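Local coordinates for protein probable glutaminase ybaS (Escherichia coli, PDB 1U60) that catalyses the hydrolysis of L-glutamine to L-glutamate and ammonium, and works as a homotetramer, at residues L2-Y15 with A41-A55. Numbering follows the deposited sequence.
Sequences LDANKLQQAVDQAY and AAVAIVTCDGNVYSA
Y53 and L7 illustrate how an amphipathic helix is seated on a beta hairpin: the aromatic ring of an edge strand lies beneath the helix, and an aliphatic residue settles on it. Followed outward, Y53 changes partners atom by atom. Its CB lies near V11 CG2, at 4.3 Å. With CG anti to the carbonyl carbon (chi1 -55°), the ring runs back under the first turns of the helix, where L7 CB sits over one face, 4.0 Å from the centroid, a CH-pi contact; CG and CD2 lie nearest it, CD2 also beside L7 CD2. On one flank CE2 meets L7 CD2 at 3.4 Å; on the other, CD1 passes the side chain of Q8. Farther out, CE1 lies against A4 CB, CZ against A4 CA and CB, and the hydroxyl OH ends 3.4 Å from that same methyl, hydrogen-bonded to a water that also bonds weakly to L2 O.

Strand 42-47 extends the floor. I45 CD1 packs 3.7 Å from V11 CG1, T47 CG2 meets L7 CD2 at the same distance, and V43 CG1, joined by A55 CB from Y53's own strand, fills in under V11 and Y15. Y15, its CG anti to the backbone N (chi1 175°), turns its ring edge to A41 O, with CE1 3.5 Å away. Beside the helix a second water donates to D12 OD1 and, weakly, to S54 O.

The helix runs 21° from strand 52-55. Helix 290-303 flanks it, touching A10, A14 and I45, so the N- and C-terminal helices share one face of the five-stranded antiparallel sheet, an arrangement characteristic of the beta-lactamase-like fold.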
loop_
_atom_site.group_PDB
_atom_site.type_symbol
_atom_site.label_atom_id
_atom_site.label_comp_id
_atom_site.label_asym_id
_atom_site.label_seq_id
_atom_site.Cartn_x
_atom_site.Cartn_y
_atom_site.Cartn_z
ATOM N N LEU A 2 18.522 5.677 -20.375
ATOM C CA LEU A 2 18.926 6.343 -19.095
ATOM C C LEU A 2 20.356 6.869 -19.141
ATOM O O LEU A 2 21.259 6.195 -19.664
ATOM C CB LEU A 2 18.847 5.345 -17.935
ATOM C CG LEU A 2 17.456 4.782 -17.614
ATOM C CD1 LEU A 2 17.553 3.521 -16.815
ATOM C CD2 LEU A 2 16.660 5.814 -16.846
ATOM N N ASP A 3 20.578 8.011 -18.496
ATOM C CA ASP A 3 21.888 8.654 -18.454
ATOM C C ASP A 3 22.872 8.022 -17.436
ATOM O O ASP A 3 22.724 8.200 -16.217
ATOM C CB ASP A 3 21.672 10.128 -18.122
ATOM C CG ASP A 3 22.913 10.972 -18.340
ATOM O OD1 ASP A 3 24.007 10.606 -17.870
ATOM O OD2 ASP A 3 22.881 12.040 -18.974
ATOM N N ALA A 4 23.900 7.331 -17.933
ATOM C CA ALA A 4 24.865 6.626 -17.074
ATOM C C ALA A 4 25.543 7.538 -16.051
ATOM O O ALA A 4 25.757 7.160 -14.902
ATOM C CB ALA A 4 25.921 5.935 -17.932
ATOM N N ASN A 5 25.896 8.747 -16.480
ATOM C CA ASN A 5 26.499 9.696 -15.574
ATOM C C ASN A 5 25.558 10.065 -14.428
ATOM O O ASN A 5 25.986 10.097 -13.277
ATOM C CB ASN A 5 26.983 10.953 -16.339
ATOM C CG ASN A 5 28.198 10.654 -17.219
ATOM O OD1 ASN A 5 29.190 10.120 -16.746
ATOM N ND2 ASN A 5 28.124 11.009 -18.493
ATOM N N LYS A 6 24.289 10.308 -14.723
ATOM C CA LYS A 6 23.338 10.678 -13.656
ATOM C C LYS A 6 23.101 9.507 -12.699
ATOM O O LYS A 6 22.976 9.703 -11.500
ATOM C CB LYS A 6 22.012 11.208 -14.209
ATOM C CG LYS A 6 22.122 12.606 -14.778
ATOM C CD LYS A 6 20.857 13.069 -15.439
ATOM C CE LYS A 6 20.959 14.576 -15.830
ATOM N NZ LYS A 6 20.107 14.873 -17.039
ATOM N N LEU A 7 23.077 8.282 -13.220
ATOM C CA LEU A 7 22.842 7.113 -12.365
ATOM C C LEU A 7 24.030 6.843 -11.443
ATOM O O LEU A 7 23.863 6.615 -10.244
ATOM C CB LEU A 7 22.541 5.878 -13.222
ATOM C CG LEU A 7 21.071 5.588 -13.570
ATOM C CD1 LEU A 7 20.267 6.721 -14.026
ATOM C CD2 LEU A 7 21.053 4.469 -14.598
ATOM N N GLN A 8 25.253 6.919 -11.982
ATOM C CA GLN A 8 26.411 6.736 -11.153
ATOM C C GLN A 8 26.490 7.884 -10.130
ATOM O O GLN A 8 26.817 7.653 -8.988
ATOM C CB GLN A 8 27.693 6.660 -11.976
ATOM C CG GLN A 8 28.906 6.405 -11.084
ATOM C CD GLN A 8 28.941 4.981 -10.538
ATOM O OE1 GLN A 8 29.089 4.755 -9.337
ATOM N NE2 GLN A 8 28.809 4.029 -11.417
ATOM N N GLN A 9 26.158 9.107 -10.543
ATOM C CA GLN A 9 26.140 10.241 -9.609
ATOM C C GLN A 9 25.154 10.054 -8.489
ATOM O O GLN A 9 25.415 10.426 -7.363
ATOM C CB GLN A 9 25.784 11.566 -10.307
ATOM C CG GLN A 9 26.900 12.182 -11.124
ATOM C CD GLN A 9 26.456 13.466 -11.809
ATOM O OE1 GLN A 9 25.567 14.183 -11.286
ATOM N NE2 GLN A 9 27.072 13.778 -12.965
ATOM N N ALA A 10 23.991 9.500 -8.809
ATOM C CA ALA A 10 22.972 9.252 -7.811
ATOM C C ALA A 10 23.416 8.264 -6.765
ATOM O O ALA A 10 23.255 8.549 -5.599
ATOM C CB ALA A 10 21.660 8.821 -8.460
ATOM N N VAL A 11 24.012 7.113 -7.139
ATOM C CA VAL A 11 24.478 6.179 -6.126
ATOM C C VAL A 11 25.687 6.744 -5.351
ATOM O O VAL A 11 25.800 6.497 -4.161
ATOM C CB VAL A 11 24.854 4.729 -6.639
ATOM C CG1 VAL A 11 23.627 4.075 -7.294
ATOM C CG2 VAL A 11 26.001 4.721 -7.570
ATOM N N ASP A 12 26.590 7.434 -6.045
ATOM C CA ASP A 12 27.713 8.130 -5.375
ATOM C C ASP A 12 27.275 9.139 -4.322
ATOM O O ASP A 12 27.761 9.119 -3.182
ATOM C CB ASP A 12 28.623 8.818 -6.417
ATOM C CG ASP A 12 29.484 7.803 -7.194
ATOM O OD1 ASP A 12 29.501 6.615 -6.834
ATOM O OD2 ASP A 12 30.202 8.127 -8.158
ATOM N N GLN A 13 26.334 9.994 -4.672
ATOM C CA GLN A 13 25.830 10.998 -3.729
ATOM C C GLN A 13 25.038 10.386 -2.584
ATOM O O GLN A 13 25.145 10.832 -1.439
ATOM C CB GLN A 13 25.014 12.049 -4.481
ATOM C CG GLN A 13 25.891 12.770 -5.520
ATOM C CD GLN A 13 25.229 13.943 -6.241
ATOM O OE1 GLN A 13 24.023 14.193 -6.089
ATOM N NE2 GLN A 13 26.031 14.673 -7.033
ATOM N N ALA A 14 24.247 9.347 -2.855
ATOM C CA ALA A 14 23.556 8.686 -1.756
ATOM C C ALA A 14 24.524 8.071 -0.749
ATOM O O ALA A 14 24.274 8.099 0.449
ATOM C CB ALA A 14 22.600 7.585 -2.297
ATOM N N TYR A 15 25.571 7.447 -1.269
ATOM C CA TYR A 15 26.596 6.810 -0.456
ATOM C C TYR A 15 27.331 7.912 0.332
ATOM O O TYR A 15 27.484 7.816 1.540
ATOM C CB TYR A 15 27.578 6.046 -1.342
ATOM C CG TYR A 15 28.716 5.476 -0.568
ATOM C CD1 TYR A 15 28.586 4.296 0.162
ATOM C CD2 TYR A 15 29.957 6.128 -0.544
ATOM C CE1 TYR A 15 29.648 3.780 0.919
ATOM C CE2 TYR A 15 31.014 5.621 0.213
ATOM C CZ TYR A 15 30.860 4.449 0.939
ATOM O OH TYR A 15 31.903 3.945 1.702
ATOM N N ALA A 41 28.608 -0.565 4.184
ATOM C CA ALA A 41 27.513 0.154 3.570
ATOM C C ALA A 41 27.666 0.195 2.057
ATOM O O ALA A 41 28.785 0.418 1.558
ATOM C CB ALA A 41 27.491 1.551 4.096
ATOM N N ALA A 42 26.559 -0.014 1.317
ATOM C CA ALA A 42 26.563 -0.075 -0.135
ATOM C C ALA A 42 25.226 0.342 -0.672
ATOM O O ALA A 42 24.197 0.224 0.024
ATOM C CB ALA A 42 26.934 -1.451 -0.625
ATOM N N VAL A 43 25.261 0.845 -1.889
ATOM C CA VAL A 43 24.053 1.141 -2.629
ATOM C C VAL A 43 24.307 0.853 -4.110
ATOM O O VAL A 43 25.430 1.014 -4.638
ATOM C CB VAL A 43 23.573 2.571 -2.387
ATOM C CG1 VAL A 43 24.681 3.584 -2.687
ATOM C CG2 VAL A 43 22.341 2.857 -3.169
ATOM N N ALA A 44 23.279 0.366 -4.790
ATOM C CA ALA A 44 23.410 -0.004 -6.205
ATOM C C ALA A 44 22.113 0.177 -6.975
ATOM O O ALA A 44 21.043 0.020 -6.441
ATOM C CB ALA A 44 23.868 -1.479 -6.374
ATOM N N ILE A 45 22.268 0.400 -8.290
ATOM C CA ILE A 45 21.216 0.338 -9.273
ATOM C C ILE A 45 21.566 -0.756 -10.293
ATOM O O ILE A 45 22.701 -0.887 -10.744
ATOM C CB ILE A 45 21.147 1.659 -10.049
ATOM C CG1 ILE A 45 20.673 2.814 -9.178
ATOM C CG2 ILE A 45 20.304 1.520 -11.302
ATOM C CD1 ILE A 45 20.886 4.207 -9.779
ATOM N N VAL A 46 20.556 -1.558 -10.637
ATOM C CA VAL A 46 20.611 -2.408 -11.791
ATOM C C VAL A 46 19.422 -2.040 -12.678
ATOM O O VAL A 46 18.277 -2.131 -12.257
ATOM C CB VAL A 46 20.592 -3.883 -11.431
ATOM C CG1 VAL A 46 20.556 -4.717 -12.766
ATOM C CG2 VAL A 46 21.842 -4.232 -10.596
ATOM N N THR A 47 19.693 -1.602 -13.908
ATOM C CA THR A 47 18.616 -1.123 -14.785
ATOM C C THR A 47 18.000 -2.274 -15.550
ATOM O O THR A 47 18.595 -3.331 -15.651
ATOM C CB THR A 47 19.114 -0.067 -15.816
ATOM O OG1 THR A 47 19.937 -0.674 -16.833
ATOM C CG2 THR A 47 20.017 0.973 -15.124
ATOM N N CYS A 48 16.818 -2.024 -16.104
ATOM C CA CYS A 48 16.129 -3.000 -16.941
ATOM C C CYS A 48 16.878 -3.332 -18.200
ATOM O O CYS A 48 16.607 -4.359 -18.842
ATOM C CB CYS A 48 14.727 -2.494 -17.270
ATOM S SG CYS A 48 13.749 -2.657 -15.787
ATOM N N ASP A 49 17.844 -2.505 -18.558
ATOM C CA ASP A 49 18.735 -2.817 -19.681
ATOM C C ASP A 49 20.036 -3.501 -19.309
ATOM O O ASP A 49 20.871 -3.711 -20.175
ATOM C CB ASP A 49 19.011 -1.560 -20.527
ATOM C CG ASP A 49 17.776 -1.096 -21.264
ATOM O OD1 ASP A 49 17.092 -1.977 -21.847
ATOM O OD2 ASP A 49 17.377 0.097 -21.282
ATOM N N GLY A 50 20.210 -3.854 -18.037
ATOM C CA GLY A 50 21.345 -4.617 -17.594
ATOM C C GLY A 50 22.622 -3.836 -17.267
ATOM O O GLY A 50 23.717 -4.404 -17.204
ATOM N N ASN A 51 22.491 -2.548 -17.063
ATOM C CA ASN A 51 23.597 -1.720 -16.599
ATOM C C ASN A 51 23.629 -1.647 -15.085
ATOM O O ASN A 51 22.566 -1.572 -14.450
ATOM C CB ASN A 51 23.491 -0.321 -17.231
ATOM C CG ASN A 51 23.794 -0.386 -18.728
ATOM O OD1 ASN A 51 24.857 -0.912 -19.084
ATOM N ND2 ASN A 51 22.838 -0.022 -19.578
ATOM N N VAL A 52 24.831 -1.595 -14.513
ATOM C CA VAL A 52 25.020 -1.722 -13.080
ATOM C C VAL A 52 25.849 -0.559 -12.593
ATOM O O VAL A 52 26.902 -0.282 -13.164
ATOM C CB VAL A 52 25.763 -3.035 -12.698
ATOM C CG1 VAL A 52 25.976 -3.102 -11.208
ATOM C CG2 VAL A 52 25.001 -4.242 -13.184
ATOM N N TYR A 53 25.390 0.109 -11.542
ATOM C CA TYR A 53 26.058 1.267 -10.946
ATOM C C TYR A 53 26.071 1.053 -9.444
ATOM O O TYR A 53 25.017 0.771 -8.854
ATOM C CB TYR A 53 25.314 2.573 -11.231
ATOM C CG TYR A 53 25.097 2.769 -12.692
ATOM C CD1 TYR A 53 26.112 3.315 -13.500
ATOM C CD2 TYR A 53 23.933 2.304 -13.314
ATOM C CE1 TYR A 53 25.952 3.412 -14.896
ATOM C CE2 TYR A 53 23.768 2.414 -14.677
ATOM C CZ TYR A 53 24.762 2.973 -15.465
ATOM O OH TYR A 53 24.589 3.051 -16.819
ATOM N N SER A 54 27.214 1.213 -8.797
ATOM C CA SER A 54 27.233 1.046 -7.342
ATOM C C SER A 54 28.262 1.892 -6.646
ATOM O O SER A 54 29.132 2.470 -7.284
ATOM C CB SER A 54 27.430 -0.423 -6.990
ATOM O OG SER A 54 28.805 -0.790 -7.077
ATOM N N ALA A 55 28.126 1.958 -5.330
ATOM C CA ALA A 55 29.039 2.661 -4.443
ATOM C C ALA A 55 29.105 1.916 -3.144
ATOM O O ALA A 55 28.140 1.251 -2.732
ATOM C CB ALA A 55 28.541 4.116 -4.182
HETATM O O HOH W 1 22.167 3.388 -17.887
HETATM O O HOH W 2 31.400 4.791 -6.662
#